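Long-range contacts in clostripain-related protein (Bacteroides thetaiotaomicron, PDB 6N9J), which acts as a secreted C11-family (clostripain-type) cysteine protease, cutting peptide bonds and open to irreversible inactivation by a peptide inhibitor: residues 114-119 with 354-359; 163-168 with 343-348; 237-242 with 339-344; 289-294 with 305-310. All coordinates share one frame; numbering follows the deposited sequence.

Contact 1 of 4, residues 114-119 with 354-359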
loop_
_atom_site.group_PDB
_atom_site.type_symbol
_atom_site.label_atom_id
_atom_site.label_comp_id
_atom_site.label_asym_id
_atom_site.label_seq_id
_atom_site.Cartn_x
_atom_site.Cartn_y
_atom_site.Cartn_z
ATOM N N ASP A 114 4.825 7.370 0.738
ATOM C CA ASP A 114 6.280 7.462 0.578
ATOM C C ASP A 114 6.946 6.572 1.636
ATOM O O ASP A 114 7.840 7.002 2.373
ATOM C CB ASP A 114 6.757 8.919 0.680
ATOM C CG ASP A 114 8.070 9.172 -0.071
ATOM O OD1 ASP A 114 8.873 8.227 -0.225
ATOM O OD2 ASP A 114 8.307 10.320 -0.510
ATOM N N GLY A 115 6.490 5.325 1.714
ATOM C CA GLY A 115 7.109 4.350 2.599
ATOM C C GLY A 115 7.216 4.779 4.053
ATOM O O GLY A 115 6.250 5.250 4.660
ATOM N N TRP A 116 8.408 4.623 4.611
ATOM C CA TRP A 116 8.643 4.870 6.025
ATOM C C TRP A 116 9.087 6.290 6.312
ATOM O O TRP A 116 9.156 6.695 7.474
ATOM C CB TRP A 116 9.707 3.901 6.548
ATOM C CG TRP A 116 11.016 4.081 5.854
ATOM C CD1 TRP A 116 11.450 3.422 4.743
ATOM C CD2 TRP A 116 12.060 4.996 6.207
ATOM N NE1 TRP A 116 12.700 3.858 4.384
ATOM C CE2 TRP A 116 13.099 4.828 5.267
ATOM C CE3 TRP A 116 12.219 5.939 7.229
ATOM C CZ2 TRP A 116 14.286 5.566 5.320
ATOM C CZ3 TRP A 116 13.394 6.675 7.277
ATOM C CH2 TRP A 116 14.412 6.484 6.326
ATOM N N LEU A 117 9.406 7.035 5.258
ATOM C CA LEU A 117 10.104 8.322 5.405
ATOM C C LEU A 117 9.375 9.294 6.335
ATOM O O LEU A 117 8.143 9.411 6.280
ATOM C CB LEU A 117 10.316 8.963 4.032
ATOM C CG LEU A 117 11.367 8.220 3.203
ATOM C CD1 LEU A 117 11.342 8.670 1.760
ATOM C CD2 LEU A 117 12.734 8.463 3.804
ATOM N N PRO A 118 10.138 9.966 7.221
ATOM C CA PRO A 118 9.561 10.920 8.172
ATOM C C PRO A 118 9.069 12.204 7.497
ATOM O O PRO A 118 9.685 12.677 6.542
ATOM C CB PRO A 118 10.725 11.212 9.123
ATOM C CG PRO A 118 11.936 10.960 8.309
ATOM C CD PRO A 118 11.585 9.793 7.430
ATOM N N TYR A 119 7.949 12.734 7.983
ATOM C CA TYR A 119 7.435 14.029 7.545
ATOM C C TYR A 119 6.988 14.827 8.759
ATOM O O TYR A 119 6.179 14.348 9.552
ATOM C CB TYR A 119 6.260 13.861 6.574
ATOM C CG TYR A 119 5.672 15.180 6.110
ATOM C CD1 TYR A 119 6.236 15.879 5.057
ATOM C CD2 TYR A 119 4.548 15.722 6.732
ATOM C CE1 TYR A 119 5.698 17.081 4.628
ATOM C CE2 TYR A 119 4.008 16.917 6.315
ATOM C CZ TYR A 119 4.591 17.593 5.261
ATOM O OH TYR A 119 4.057 18.790 4.838
ATOM N N SER A 354 22.408 12.230 7.877
ATOM C CA SER A 354 21.190 12.911 7.443
ATOM C C SER A 354 20.070 12.743 8.465
ATOM O O SER A 354 20.137 11.866 9.327
ATOM C CB SER A 354 20.738 12.387 6.078
ATOM O OG SER A 354 20.238 11.060 6.169
ATOM N N SER A 355 19.043 13.586 8.365
ATOM C CA SER A 355 17.936 13.555 9.318
ATOM C C SER A 355 17.070 12.318 9.134
ATOM O O SER A 355 16.497 11.811 10.099
ATOM C CB SER A 355 17.074 14.817 9.205
ATOM O OG SER A 355 16.613 15.019 7.882
ATOM N N GLN A 356 16.964 11.820 7.907
ATOM C CA GLN A 356 16.111 10.660 7.700
ATOM C C GLN A 356 16.796 9.383 8.215
ATOM O O GLN A 356 16.125 8.463 8.656
ATOM C CB GLN A 356 15.694 10.534 6.226
ATOM C CG GLN A 356 16.753 10.047 5.250
ATOM C CD GLN A 356 16.213 9.966 3.829
ATOM O OE1 GLN A 356 15.405 10.800 3.411
ATOM N NE2 GLN A 356 16.633 8.945 3.090
ATOM N N GLU A 357 18.127 9.346 8.205
ATOM C CA GLU A 357 18.840 8.201 8.770
ATOM C C GLU A 357 18.776 8.222 10.285
ATOM O O GLU A 357 18.593 7.186 10.912
ATOM C CB GLU A 357 20.303 8.161 8.316
ATOM C CG GLU A 357 20.464 7.911 6.827
ATOM C CD GLU A 357 21.682 7.075 6.472
ATOM O OE1 GLU A 357 22.453 6.693 7.382
ATOM O OE2 GLU A 357 21.853 6.796 5.268
ATOM N N LYS A 358 18.927 9.400 10.875
ATOM C CA LYS A 358 18.805 9.532 12.320
ATOM C C LYS A 358 17.427 9.058 12.775
ATOM O O LYS A 358 17.294 8.390 13.804
ATOM C CB LYS A 358 19.046 10.981 12.762
ATOM N N TYR A 359 16.407 9.399 11.995
ATOM C CA TYR A 359 15.052 8.926 12.256
ATOM C C TYR A 359 14.983 7.407 12.085
ATOM O O TYR A 359 14.415 6.706 12.921
ATOM C CB TYR A 359 14.044 9.622 11.330
ATOM C CG TYR A 359 12.615 9.144 11.504
ATOM C CD1 TYR A 359 12.116 8.093 10.746
ATOM C CD2 TYR A 359 11.767 9.748 12.427
ATOM C CE1 TYR A 359 10.812 7.640 10.912
ATOM C CE2 TYR A 359 10.464 9.312 12.597
ATOM C CZ TYR A 359 9.993 8.260 11.839
ATOM O OH TYR A 359 8.701 7.833 12.007
HETATM O O HOH W 1 8.241 5.704 10.030
#
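P118 and Q356 mark the nearest approach of the two backbones, 6.6 Å between their CA atoms, where the chain leaving a type II' turn (D114 to L117) runs past the first turn of helix 355-363. No direct hydrogen bond crosses; rings do most of the work. P118 sets CB 3.6 Å from the Y359 ring centroid and 9° off its normal, a CH-pi contact suited to proline's compact, rigid ring. Y359 gets there because its CG lies anti to the backbone N (chi1 178°), which throws the phenol toward the loop. W116 approaches differently: Y359 CD1, 4.0 Å from W116 CZ3, and the backbone O of Q356 both sit at the indole's edge. A water donates to W116 O at 2.9 Å and also bonds Y359 OH. Were Y359 replaced by a leucine, the water is likely to lose its phenolic partner and P118 CB its aromatic face. L117 CD2 lies above one indole face, toward its rim, and meets Q356 OE1 at 3.6 Å, while Q356 NE2 is bonded to N286. Helix 355-363 thus packs on the loop after strand 105-110, consistent with caspase-like clan CD proteases, whose strand-end loops frame the active site.

Contact 2 of 4, residues 163-168 with 343-348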
loop_
_atom_site.group_PDB
_atom_site.type_symbol
_atom_site.label_atom_id
_atom_site.label_comp_id
_atom_site.label_asym_id
_atom_site.label_seq_id
_atom_site.Cartn_x
_atom_site.Cartn_y
_atom_site.Cartn_z
ATOM N N MET A 163 4.705 1.802 -0.776
ATOM C CA MET A 163 4.307 1.337 0.548
ATOM C C MET A 163 4.768 -0.088 0.843
ATOM O O MET A 163 4.874 -0.471 2.015
ATOM C CB MET A 163 2.778 1.447 0.715
ATOM C CG MET A 163 2.257 2.889 0.710
ATOM S SD MET A 163 3.184 4.114 1.684
ATOM C CE MET A 163 3.162 3.421 3.303
ATOM N N GLN A 164 5.056 -0.866 -0.204
ATOM C CA GLN A 164 5.518 -2.242 -0.018
ATOM C C GLN A 164 7.023 -2.238 0.331
ATOM O O GLN A 164 7.870 -2.732 -0.422
ATOM C CB GLN A 164 5.229 -3.096 -1.257
ATOM C CG GLN A 164 5.222 -4.614 -1.004
ATOM C CD GLN A 164 3.954 -5.121 -0.300
ATOM O OE1 GLN A 164 3.368 -4.433 0.533
ATOM N NE2 GLN A 164 3.539 -6.336 -0.638
ATOM N N SER A 165 7.297 -1.647 1.496
ATOM C CA SER A 165 8.604 -1.517 2.123
ATOM C C SER A 165 8.678 -2.420 3.356
ATOM O O SER A 165 7.711 -2.509 4.123
ATOM C CB SER A 165 8.839 -0.039 2.486
ATOM O OG SER A 165 9.486 0.127 3.734
ATOM N N VAL A 166 9.814 -3.091 3.541
ATOM C CA VAL A 166 9.969 -4.046 4.631
ATOM C C VAL A 166 9.938 -3.312 5.969
ATOM O O VAL A 166 9.523 -3.875 6.985
ATOM C CB VAL A 166 11.290 -4.877 4.487
ATOM C CG1 VAL A 166 12.498 -4.022 4.774
ATOM C CG2 VAL A 166 11.292 -6.112 5.400
ATOM N N GLU A 167 10.357 -2.046 5.964
ATOM C CA GLU A 167 10.315 -1.213 7.166
ATOM C C GLU A 167 8.874 -0.902 7.591
ATOM O O GLU A 167 8.540 -0.929 8.774
ATOM C CB GLU A 167 11.086 0.092 6.934
ATOM C CG GLU A 167 12.599 -0.090 6.761
ATOM C CD GLU A 167 13.024 -0.332 5.319
ATOM O OE1 GLU A 167 12.132 -0.496 4.446
ATOM O OE2 GLU A 167 14.259 -0.367 5.062
ATOM N N VAL A 168 8.027 -0.599 6.612
ATOM C CA VAL A 168 6.631 -0.262 6.869
ATOM C C VAL A 168 5.843 -1.481 7.324
ATOM O O VAL A 168 5.134 -1.443 8.326
ATOM C CB VAL A 168 5.966 0.321 5.610
ATOM C CG1 VAL A 168 4.481 0.581 5.851
ATOM C CG2 VAL A 168 6.697 1.596 5.151
ATOM N N GLY A 343 9.905 -7.758 -5.301
ATOM C CA GLY A 343 8.627 -7.412 -4.714
ATOM C C GLY A 343 8.638 -6.576 -3.451
ATOM O O GLY A 343 7.575 -6.167 -2.988
ATOM N N VAL A 344 9.816 -6.332 -2.879
ATOM C CA VAL A 344 9.903 -5.586 -1.620
ATOM C C VAL A 344 11.073 -4.596 -1.635
ATOM O O VAL A 344 12.148 -4.904 -2.150
ATOM C CB VAL A 344 10.049 -6.540 -0.404
ATOM C CG1 VAL A 344 10.042 -5.753 0.909
ATOM C CG2 VAL A 344 8.928 -7.553 -0.394
ATOM N N SER A 345 10.862 -3.402 -1.089
ATOM C CA SER A 345 11.943 -2.412 -1.043
ATOM C C SER A 345 12.532 -2.297 0.354
ATOM O O SER A 345 11.966 -2.796 1.327
ATOM C CB SER A 345 11.462 -1.033 -1.500
ATOM O OG SER A 345 10.838 -0.342 -0.430
ATOM N N THR A 346 13.671 -1.623 0.432
ATOM C CA THR A 346 14.364 -1.389 1.680
ATOM C C THR A 346 15.204 -0.122 1.549
ATOM O O THR A 346 15.534 0.310 0.437
ATOM C CB THR A 346 15.282 -2.578 2.059
ATOM O OG1 THR A 346 15.862 -2.364 3.354
ATOM C CG2 THR A 346 16.405 -2.729 1.044
ATOM N N TYR A 347 15.549 0.469 2.688
ATOM C CA TYR A 347 16.507 1.556 2.708
ATOM C C TYR A 347 17.928 1.006 2.901
ATOM O O TYR A 347 18.164 0.135 3.748
ATOM C CB TYR A 347 16.160 2.546 3.811
ATOM C CG TYR A 347 17.062 3.745 3.845
ATOM C CD1 TYR A 347 17.090 4.642 2.783
ATOM C CD2 TYR A 347 17.876 3.994 4.937
ATOM C CE1 TYR A 347 17.913 5.746 2.802
ATOM C CE2 TYR A 347 18.709 5.103 4.967
ATOM C CZ TYR A 347 18.720 5.974 3.898
ATOM O OH TYR A 347 19.547 7.077 3.920
ATOM N N ILE A 348 18.865 1.502 2.102
ATOM C CA ILE A 348 20.271 1.139 2.276
ATOM C C ILE A 348 20.997 2.241 3.034
ATOM O O ILE A 348 21.234 3.318 2.480
ATOM C CB ILE A 348 20.955 0.898 0.926
ATOM C CG1 ILE A 348 20.341 -0.321 0.227
ATOM C CG2 ILE A 348 22.455 0.753 1.107
ATOM C CD1 ILE A 348 20.834 -0.525 -1.199
HETATM O O HOH W 2 11.903 0.958 1.841
#
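A single parallel beta bridge, centred on S165 and S345, ties the start of helix 166-171 to strand 345-346 deep inside the protein. Residues 163-168 follow strand 155-159 of the central sheet, a strand-loop-helix step as in other clan CD folds. S345 bonds on both sides of S165: its N donates to Q164 O at 3.1 Å, and S345 O accepts from V166 N, also at 3.1 Å. Beside the bridge V166 CB packs on V344 CG1 at 3.9 Å, two branched side chains filling a small apolar seam, while Q164 CG rests 3.4 Å from G343 O. S165 suits the N-cap: its OG accepts a weak bond from V168 N and donates to E167 OE1 at 2.8 Å, on the anti side, helping fix the carboxylate's rotation. A water also joins OE1 to S345 OG. The glutamate chain folds at chi2 (89°), bringing its carboxylate up to T346 and Y347, and Y360 OH holds OE2 from helix 355-363. E167 OE2 also accepts the Y347 N-H, at 2.8 Å from the nitrogen and almost straight, on the syn side and 26° out of the carboxylate plane.

Contact 3 of 4, residues 237-242 with 339-344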
loop_
_atom_site.group_PDB
_atom_site.type_symbol
_atom_site.label_atom_id
_atom_site.label_comp_id
_atom_site.label_asym_id
_atom_site.label_seq_id
_atom_site.Cartn_x
_atom_site.Cartn_y
_atom_site.Cartn_z
ATOM N N GLY A 237 2.101 -0.087 -17.175
ATOM C CA GLY A 237 2.278 -1.282 -16.364
ATOM C C GLY A 237 2.180 -1.051 -14.863
ATOM O O GLY A 237 1.733 0.006 -14.409
ATOM N N VAL A 238 2.581 -2.056 -14.091
ATOM C CA VAL A 238 2.498 -2.014 -12.630
ATOM C C VAL A 238 3.315 -3.152 -12.033
ATOM O O VAL A 238 3.593 -4.139 -12.703
ATOM C CB VAL A 238 1.031 -2.123 -12.116
ATOM C CG1 VAL A 238 0.535 -3.564 -12.162
ATOM C CG2 VAL A 238 0.918 -1.592 -10.696
ATOM N N SER A 239 3.697 -3.006 -10.772
ATOM C CA SER A 239 4.334 -4.078 -10.029
ATOM C C SER A 239 3.688 -4.224 -8.658
ATOM O O SER A 239 3.472 -3.232 -7.953
ATOM C CB SER A 239 5.825 -3.803 -9.876
ATOM O OG SER A 239 6.010 -2.637 -9.110
ATOM N N ILE A 240 3.380 -5.457 -8.275
ATOM C CA ILE A 240 2.640 -5.716 -7.039
ATOM C C ILE A 240 3.221 -6.941 -6.348
ATOM O O ILE A 240 3.671 -7.856 -7.014
ATOM C CB ILE A 240 1.115 -5.946 -7.319
ATOM C CG1 ILE A 240 0.484 -4.721 -7.973
ATOM C CG2 ILE A 240 0.345 -6.303 -6.042
ATOM C CD1 ILE A 240 0.279 -3.552 -7.019
ATOM N N SER A 241 3.223 -6.944 -5.017
ATOM C CA SER A 241 3.509 -8.154 -4.252
ATOM C C SER A 241 2.608 -8.283 -3.016
ATOM O O SER A 241 1.855 -7.367 -2.669
ATOM C CB SER A 241 4.988 -8.190 -3.828
ATOM O OG SER A 241 5.288 -7.160 -2.896
ATOM N N VAL A 242 2.687 -9.441 -2.364
ATOM C CA VAL A 242 1.923 -9.730 -1.156
ATOM C C VAL A 242 2.870 -10.259 -0.084
ATOM O O VAL A 242 3.548 -11.272 -0.291
ATOM C CB VAL A 242 0.804 -10.789 -1.400
ATOM C CG1 VAL A 242 0.173 -11.218 -0.089
ATOM C CG2 VAL A 242 -0.254 -10.262 -2.344
ATOM N N ASP A 339 13.760 -5.056 -14.144
ATOM C CA ASP A 339 14.657 -6.210 -14.092
ATOM C C ASP A 339 15.314 -6.334 -12.714
ATOM O O ASP A 339 15.984 -5.410 -12.258
ATOM C CB ASP A 339 15.720 -6.091 -15.180
ATOM C CG ASP A 339 16.617 -7.300 -15.248
ATOM O OD1 ASP A 339 16.232 -8.281 -15.922
ATOM O OD2 ASP A 339 17.708 -7.267 -14.635
ATOM N N GLY A 340 15.085 -7.460 -12.042
ATOM C CA GLY A 340 15.607 -7.675 -10.703
ATOM C C GLY A 340 14.546 -7.635 -9.612
ATOM O O GLY A 340 14.839 -7.834 -8.436
ATOM N N PHE A 341 13.303 -7.383 -10.008
ATOM C CA PHE A 341 12.196 -7.178 -9.076
ATOM C C PHE A 341 11.895 -8.398 -8.214
ATOM O O PHE A 341 11.598 -9.478 -8.724
ATOM C CB PHE A 341 10.958 -6.772 -9.882
ATOM C CG PHE A 341 9.670 -6.786 -9.114
ATOM C CD1 PHE A 341 9.305 -5.713 -8.317
ATOM C CD2 PHE A 341 8.787 -7.852 -9.242
ATOM C CE1 PHE A 341 8.102 -5.716 -7.637
ATOM C CE2 PHE A 341 7.578 -7.858 -8.565
ATOM C CZ PHE A 341 7.237 -6.792 -7.760
ATOM N N GLU A 342 11.955 -8.231 -6.899
ATOM C CA GLU A 342 11.589 -9.336 -6.037
ATOM C C GLU A 342 10.434 -8.965 -5.120
ATOM O O GLU A 342 10.017 -9.765 -4.278
ATOM C CB GLU A 342 12.796 -9.814 -5.233
ATOM C CG GLU A 342 13.920 -10.425 -6.096
ATOM C CD GLU A 342 13.505 -11.704 -6.833
ATOM O OE1 GLU A 342 14.234 -12.098 -7.769
ATOM O OE2 GLU A 342 12.466 -12.325 -6.483
ATOM N N GLY A 343 9.905 -7.758 -5.301
ATOM C CA GLY A 343 8.627 -7.412 -4.714
ATOM C C GLY A 343 8.638 -6.576 -3.451
ATOM O O GLY A 343 7.575 -6.167 -2.988
ATOM N N VAL A 344 9.816 -6.332 -2.879
ATOM C CA VAL A 344 9.903 -5.586 -1.620
ATOM C C VAL A 344 11.073 -4.596 -1.635
ATOM O O VAL A 344 12.148 -4.904 -2.150
ATOM C CB VAL A 344 10.049 -6.540 -0.404
ATOM C CG1 VAL A 344 10.042 -5.753 0.909
ATOM C CG2 VAL A 344 8.928 -7.553 -0.394
#
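S241 and G343 supply the one hydrogen bond of this contact, in which the serine OG donates to the glycine O; the modelled 2.5 Å between S241 OG and G343 O is very short, so doubtful in length. The OG can turn to this acceptor because it stands between its own backbone N and carbonyl carbon (chi1 67°), and it is also bonded to Q164 NE2, so a buried hydroxyl has two partners. Shape explains the glycine: a side chain on G343 would run into S241 CB, and the backbone, at phi 101°, would press it against the preceding carbonyl as well. The rest is van der Waals packing by F341. F341 CE1 lies 3.7 Å from S239 CB, F341 CZ meets I240 O at the ring edge, 3.8 Å away, and the backbone N of G343 sits over the ring centre. The small S239 lets the large ring lie close to the strand. With a serine in place of the F341 ring, a gap would probably open beside S239 CB and under the G343 amide. Around this, strand 239-244 runs between 178-181 and 315-327, helix 206-221 packs on V238 and V242, and P183, Y279 and T320 touch F341.

Contact 4 of 4, residues 289-294 with 305-310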
loop_
_atom_site.group_PDB
_atom_site.type_symbol
_atom_site.label_atom_id
_atom_site.label_comp_id
_atom_site.label_asym_id
_atom_site.label_seq_id
_atom_site.Cartn_x
_atom_site.Cartn_y
_atom_site.Cartn_z
ATOM N N ASP A 289 15.701 -2.863 -4.074
ATOM C CA ASP A 289 15.166 -4.196 -3.866
ATOM C C ASP A 289 15.893 -4.927 -2.729
ATOM O O ASP A 289 17.119 -5.110 -2.758
ATOM C CB ASP A 289 15.234 -5.008 -5.157
ATOM C CG ASP A 289 14.530 -6.349 -5.032
ATOM O OD1 ASP A 289 13.264 -6.396 -5.075
ATOM O OD2 ASP A 289 15.250 -7.354 -4.891
ATOM N N LEU A 290 15.111 -5.358 -1.738
ATOM C CA LEU A 290 15.644 -6.012 -0.544
ATOM C C LEU A 290 16.453 -7.277 -0.850
ATOM O O LEU A 290 17.518 -7.482 -0.263
ATOM C CB LEU A 290 14.507 -6.350 0.426
ATOM C CG LEU A 290 14.918 -7.110 1.690
ATOM C CD1 LEU A 290 15.797 -6.247 2.581
ATOM C CD2 LEU A 290 13.706 -7.585 2.446
ATOM N N MET A 291 15.960 -8.124 -1.755
ATOM C CA MET A 291 16.715 -9.329 -2.116
ATOM C C MET A 291 18.015 -8.952 -2.819
ATOM O O MET A 291 19.048 -9.590 -2.612
ATOM C CB MET A 291 15.891 -10.271 -3.006
ATOM C CG MET A 291 16.674 -11.538 -3.452
ATOM S SD MET A 291 17.214 -12.619 -2.103
ATOM C CE MET A 291 15.729 -13.573 -1.811
ATOM N N GLY A 292 17.946 -7.911 -3.651
ATOM C CA GLY A 292 19.101 -7.418 -4.380
ATOM C C GLY A 292 20.151 -6.925 -3.416
ATOM O O GLY A 292 21.343 -7.169 -3.603
ATOM N N LEU A 293 19.710 -6.271 -2.350
ATOM C CA LEU A 293 20.638 -5.846 -1.304
ATOM C C LEU A 293 21.343 -7.031 -0.628
ATOM O O LEU A 293 22.561 -7.012 -0.451
ATOM C CB LEU A 293 19.920 -5.007 -0.247
ATOM C CG LEU A 293 20.776 -4.566 0.948
ATOM C CD1 LEU A 293 21.974 -3.778 0.483
ATOM C CD2 LEU A 293 19.978 -3.754 1.957
ATOM N N MET A 294 20.578 -8.055 -0.251
ATOM C CA MET A 294 21.116 -9.173 0.525
ATOM C C MET A 294 22.044 -10.056 -0.307
ATOM O O MET A 294 23.002 -10.637 0.213
ATOM C CB MET A 294 19.968 -9.999 1.113
ATOM C CG MET A 294 19.086 -9.209 2.087
ATOM S SD MET A 294 19.966 -8.690 3.580
ATOM C CE MET A 294 19.938 -6.949 3.381
ATOM N N ASN A 305 21.303 -19.138 1.573
ATOM C CA ASN A 305 20.303 -20.047 1.034
ATOM C C ASN A 305 19.150 -20.221 2.019
ATOM O O ASN A 305 18.038 -20.508 1.617
ATOM C CB ASN A 305 20.924 -21.405 0.687
ATOM C CG ASN A 305 21.937 -21.313 -0.449
ATOM O OD1 ASN A 305 21.921 -20.365 -1.236
ATOM N ND2 ASN A 305 22.823 -22.303 -0.540
ATOM N N HIS A 306 19.428 -20.051 3.308
ATOM C CA HIS A 306 18.386 -20.084 4.316
ATOM C C HIS A 306 17.558 -18.796 4.263
ATOM O O HIS A 306 16.337 -18.827 4.397
ATOM C CB HIS A 306 18.969 -20.261 5.712
ATOM C CG HIS A 306 17.938 -20.175 6.795
ATOM N ND1 HIS A 306 17.110 -21.227 7.120
ATOM C CD2 HIS A 306 17.576 -19.149 7.605
ATOM C CE1 HIS A 306 16.292 -20.861 8.089
ATOM N NE2 HIS A 306 16.555 -19.604 8.401
ATOM N N TYR A 307 18.241 -17.669 4.068
ATOM C CA TYR A 307 17.572 -16.384 3.951
ATOM C C TYR A 307 16.568 -16.397 2.806
ATOM O O TYR A 307 15.458 -15.896 2.949
ATOM C CB TYR A 307 18.581 -15.247 3.744
ATOM C CG TYR A 307 17.900 -13.916 3.553
ATOM C CD1 TYR A 307 17.518 -13.154 4.648
ATOM C CD2 TYR A 307 17.610 -13.432 2.281
ATOM C CE1 TYR A 307 16.877 -11.950 4.484
ATOM C CE2 TYR A 307 16.962 -12.227 2.109
ATOM C CZ TYR A 307 16.603 -11.490 3.214
ATOM O OH TYR A 307 15.951 -10.290 3.059
ATOM N N LYS A 308 16.962 -16.964 1.670
ATOM C CA LYS A 308 16.071 -17.006 0.514
ATOM C C LYS A 308 14.800 -17.795 0.829
ATOM O O LYS A 308 13.718 -17.428 0.376
ATOM C CB LYS A 308 16.778 -17.606 -0.699
ATOM C CG LYS A 308 17.914 -16.728 -1.227
ATOM C CD LYS A 308 18.301 -17.093 -2.649
ATOM C CE LYS A 308 18.831 -18.514 -2.740
ATOM N NZ LYS A 308 19.100 -18.919 -4.155
ATOM N N GLU A 309 14.935 -18.868 1.604
ATOM C CA GLU A 309 13.771 -19.654 2.018
ATOM C C GLU A 309 12.822 -18.821 2.868
ATOM O O GLU A 309 11.623 -18.829 2.636
ATOM C CB GLU A 309 14.190 -20.902 2.797
ATOM C CG GLU A 309 15.212 -21.792 2.100
ATOM C CD GLU A 309 14.624 -22.598 0.957
ATOM O OE1 GLU A 309 13.481 -22.301 0.538
ATOM O OE2 GLU A 309 15.307 -23.540 0.485
ATOM N N MET A 310 13.369 -18.115 3.855
ATOM C CA MET A 310 12.567 -17.276 4.730
ATOM C C MET A 310 11.959 -16.136 3.940
ATOM O O MET A 310 10.855 -15.688 4.230
ATOM C CB MET A 310 13.408 -16.726 5.882
ATOM C CG MET A 310 13.953 -17.788 6.817
ATOM S SD MET A 310 12.719 -18.840 7.621
ATOM C CE MET A 310 12.812 -20.283 6.586
#
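Y307 reaches from helix 301-314 into the side of helix 290-297 and carries most of this contact in an antiparallel helical hairpin, whose short axes lie 11.6 Å apart at 171°. So wide a separation suits long side chains, and a tyrosine with two methionines bridges it. The M294 and Y307 side chains cross at about a right angle, with M294 CG 3.6 Å from Y307 CZ and 3.5 Å from Y307 OH; the sulfur lies obliquely to the ring, 4.8 Å from M294 SD to the Y307 centroid. M291 comes instead to the rim: its SD lies in the ring plane, 4.2 Å from Y307 CE2. Both are Met-aromatic contacts, one oblique and one at the edge, and the flexible, unbranched thioethers can follow the ring's outline. At the tip of the phenol L290 CD2 meets Y307 OH at 3.6 Å. M291, bent at chi2 and chi3, ends with CE against the aliphatic CG of K308, 3.9 Å away, so the lysine contributes carbon here while its charged end leads off from the exposed side of the helix.

Farther out, L251 and T255 of helix 248-259 press on Y307, and F304 and Y311 on M291, adding mainly hydrocarbon and aromatic neighbours. W372 borders M294. D289 is the N-cap of helix 290-297: its OD1 is engaged by Y279 and by the backbone of E342, while its OD2 accepts the G292 N-H at 3.0 Å and 147°, on the anti side of the carboxylate.

Contacts 2 and 3 are buried, with G343 and V344 common to both; contact 2 is rich in hydrogen bonds, whereas contact 3 pairs one with packing of an aromatic ring. One ends on the helix after strand 155-159, the other on strand 239-244, their centres about 11 Å apart. Contact 4 is buried too, but lies farther from the chain's centre and is made by apolar and sulfur-ring packing; it touches both contacts 2 and 3 through V344 O, bonded to L290 N. Contact 1 is only partly buried, and there a water and ring packing replace direct bonds. It meets contact 2 through E357 OE2 and Y347 OH, but touches neither contact 3 nor contact 4.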